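Local structure of glucose-binding protein (Thermus thermophilus HB27, 2B3B) at residues 7-12 against 62-67. The protein probably serves as the sugar-capturing component of a binding-protein-dependent transport system, and binds glucose in the cleft between its lobes. Residues are numbered along the deposited sequence; the frame is centred on the assembly and turned at random.
Sequences SWWAGD and TFQVHA. With GLC (alpha-D-glucopyranose), chain G.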
# COMPACT_ATOMS: atom_id res chain seq x y z
N SER A 7 6.93 -11.23 -7.08
CA SER A 7 6.18 -10.02 -6.78
C SER A 7 4.72 -10.19 -7.22
O SER A 7 4.34 -11.21 -7.79
CB SER A 7 6.79 -8.81 -7.50
OG SER A 7 6.42 -8.75 -8.86
N TRP A 8 3.92 -9.17 -6.95
CA TRP A 8 2.57 -9.16 -7.50
C TRP A 8 2.40 -8.06 -8.53
O TRP A 8 1.29 -7.62 -8.82
CB TRP A 8 1.53 -9.11 -6.39
CG TRP A 8 1.48 -7.98 -5.43
CD1 TRP A 8 0.72 -6.86 -5.54
CD2 TRP A 8 2.10 -7.93 -4.14
NE1 TRP A 8 0.84 -6.08 -4.41
CE2 TRP A 8 1.68 -6.72 -3.52
CE3 TRP A 8 2.94 -8.79 -3.44
CZ2 TRP A 8 2.11 -6.34 -2.24
CZ3 TRP A 8 3.38 -8.41 -2.15
CH2 TRP A 8 2.97 -7.20 -1.58
N TRP A 9 3.50 -7.65 -9.15
CA TRP A 9 3.43 -6.55 -10.09
C TRP A 9 3.10 -7.05 -11.50
O TRP A 9 3.89 -6.90 -12.43
CB TRP A 9 4.72 -5.75 -10.05
CG TRP A 9 4.83 -4.96 -8.81
CD1 TRP A 9 3.81 -4.36 -8.11
CD2 TRP A 9 6.04 -4.66 -8.10
NE1 TRP A 9 4.31 -3.74 -7.00
CE2 TRP A 9 5.67 -3.88 -6.98
CE3 TRP A 9 7.39 -4.99 -8.29
CZ2 TRP A 9 6.61 -3.41 -6.06
CZ3 TRP A 9 8.33 -4.53 -7.38
CH2 TRP A 9 7.94 -3.74 -6.27
N ALA A 10 1.91 -7.65 -11.63
CA ALA A 10 1.50 -8.29 -12.88
C ALA A 10 0.73 -7.30 -13.70
O ALA A 10 0.26 -6.28 -13.19
CB ALA A 10 0.67 -9.50 -12.58
N GLY A 11 0.63 -7.58 -15.00
CA GLY A 11 -0.20 -6.79 -15.91
C GLY A 11 0.19 -5.33 -15.93
O GLY A 11 1.38 -4.99 -16.10
N ASP A 12 -0.78 -4.47 -15.70
CA ASP A 12 -0.53 -3.03 -15.76
C ASP A 12 0.18 -2.46 -14.53
O ASP A 12 0.44 -1.24 -14.49
CB ASP A 12 -1.81 -2.23 -16.07
CG ASP A 12 -2.88 -2.36 -15.00
OD1 ASP A 12 -2.55 -2.22 -13.78
OD2 ASP A 12 -4.07 -2.57 -15.40
N THR A 62 14.43 -13.63 -4.43
CA THR A 62 14.03 -12.46 -3.69
C THR A 62 12.52 -12.27 -3.89
O THR A 62 11.96 -12.73 -4.91
CB THR A 62 14.78 -11.20 -4.16
OG1 THR A 62 14.48 -10.09 -3.29
CG2 THR A 62 14.43 -10.85 -5.61
N PHE A 63 11.87 -11.63 -2.93
CA PHE A 63 10.42 -11.42 -3.05
C PHE A 63 10.00 -10.06 -2.53
O PHE A 63 10.53 -9.56 -1.52
CB PHE A 63 9.62 -12.56 -2.39
CG PHE A 63 9.88 -12.75 -0.92
CD1 PHE A 63 9.20 -11.99 0.03
CD2 PHE A 63 10.77 -13.73 -0.48
CE1 PHE A 63 9.43 -12.18 1.41
CE2 PHE A 63 11.00 -13.93 0.87
CZ PHE A 63 10.32 -13.14 1.83
N GLN A 64 9.04 -9.48 -3.23
CA GLN A 64 8.38 -8.26 -2.81
C GLN A 64 7.77 -8.48 -1.43
O GLN A 64 7.10 -9.47 -1.19
CB GLN A 64 7.27 -7.91 -3.79
CG GLN A 64 6.57 -6.61 -3.53
CD GLN A 64 5.38 -6.35 -4.46
OE1 GLN A 64 5.18 -7.03 -5.45
NE2 GLN A 64 4.59 -5.35 -4.12
N VAL A 65 8.00 -7.53 -0.53
CA VAL A 65 7.51 -7.66 0.83
C VAL A 65 7.43 -6.28 1.42
O VAL A 65 8.27 -5.41 1.15
CB VAL A 65 8.43 -8.61 1.67
CG1 VAL A 65 9.88 -8.11 1.72
CG2 VAL A 65 7.86 -8.81 3.10
N HIS A 66 6.40 -6.06 2.22
CA HIS A 66 6.18 -4.80 2.84
C HIS A 66 7.10 -4.61 4.04
O HIS A 66 7.23 -5.50 4.90
CB HIS A 66 4.71 -4.65 3.29
CG HIS A 66 3.75 -4.46 2.16
ND1 HIS A 66 2.63 -5.24 1.98
CD2 HIS A 66 3.77 -3.58 1.14
CE1 HIS A 66 1.99 -4.83 0.90
NE2 HIS A 66 2.65 -3.81 0.38
N ALA A 67 7.71 -3.43 4.11
CA ALA A 67 8.46 -3.04 5.27
C ALA A 67 7.53 -2.94 6.48
O ALA A 67 6.41 -2.38 6.39
CB ALA A 67 9.15 -1.68 5.04
C1 GLC G . 0.50 -3.39 -2.57
C2 GLC G . 1.90 -2.80 -2.96
C3 GLC G . 1.95 -1.94 -4.23
C4 GLC G . 0.87 -2.37 -5.23
C5 GLC G . -0.52 -2.34 -4.57
C6 GLC G . -1.68 -2.80 -5.47
O1 GLC G . 0.12 -3.24 -1.25
O2 GLC G . 2.66 -2.27 -1.86
O3 GLC G . 3.22 -2.11 -4.83
O4 GLC G . 0.88 -1.50 -6.35
O5 GLC G . -0.62 -3.15 -3.41
O6 GLC G . -1.49 -4.12 -5.90
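Q64 of strand 62-66 slides its carboxamide between the indoles of W8 and W9, in the loop that follows the parallel neighbouring strand 2-7. CG stands anti to the backbone N (chi1 -175°) and the chain beyond it is extended, which carries the amide past S7 to the sugar end of the strands. Q64 OE1 accepts from the backbone N of W8 at 2.9 Å, a nearly straight bond with the donor tilted from the carbonyl plane, and also meets S7 CB. The amide stacks on both rings, more nearly parallel to W8 than to W9 (28°): Q64 NE2 sits toward the rim of the W8 face, 3.3 Å from W8 CZ2, while Q64 OE1 lies over the centre of the W9 face. W8 further receives a CH-pi contact from Q64 CG. Q64 NE2 and W9 NE1 are both donors and do not bond; Q64 NE2 gives its hydrogen bond to D278, W9 NE1 to glucose O3 at 2.9 Å. Two residues on, H66 CE1 lies 3.5 Å from W8 CZ2 at the W8 edge, and the two rings form an offset edge-to-face pair with planes at 70°. H66 ND1 is hydrogen-bonded to E70, while H66 NE2 donates to glucose O2 at 2.7 Å, with a weak bond to O1. W8 itself sends NE1 to glucose O5 in a weak bond, its ring edge near C1. An alanine at W8 would probably strip the Q64 amide of one stacking face, open a gap beside the H66 ring and remove the weak donor to O5. The contact thus builds one wall of the sugar site: the wedged Q64 amide is consistent with a second-shell group positioning both tryptophans, whose indole N-H groups, with H66, present donors to glucose oxygens.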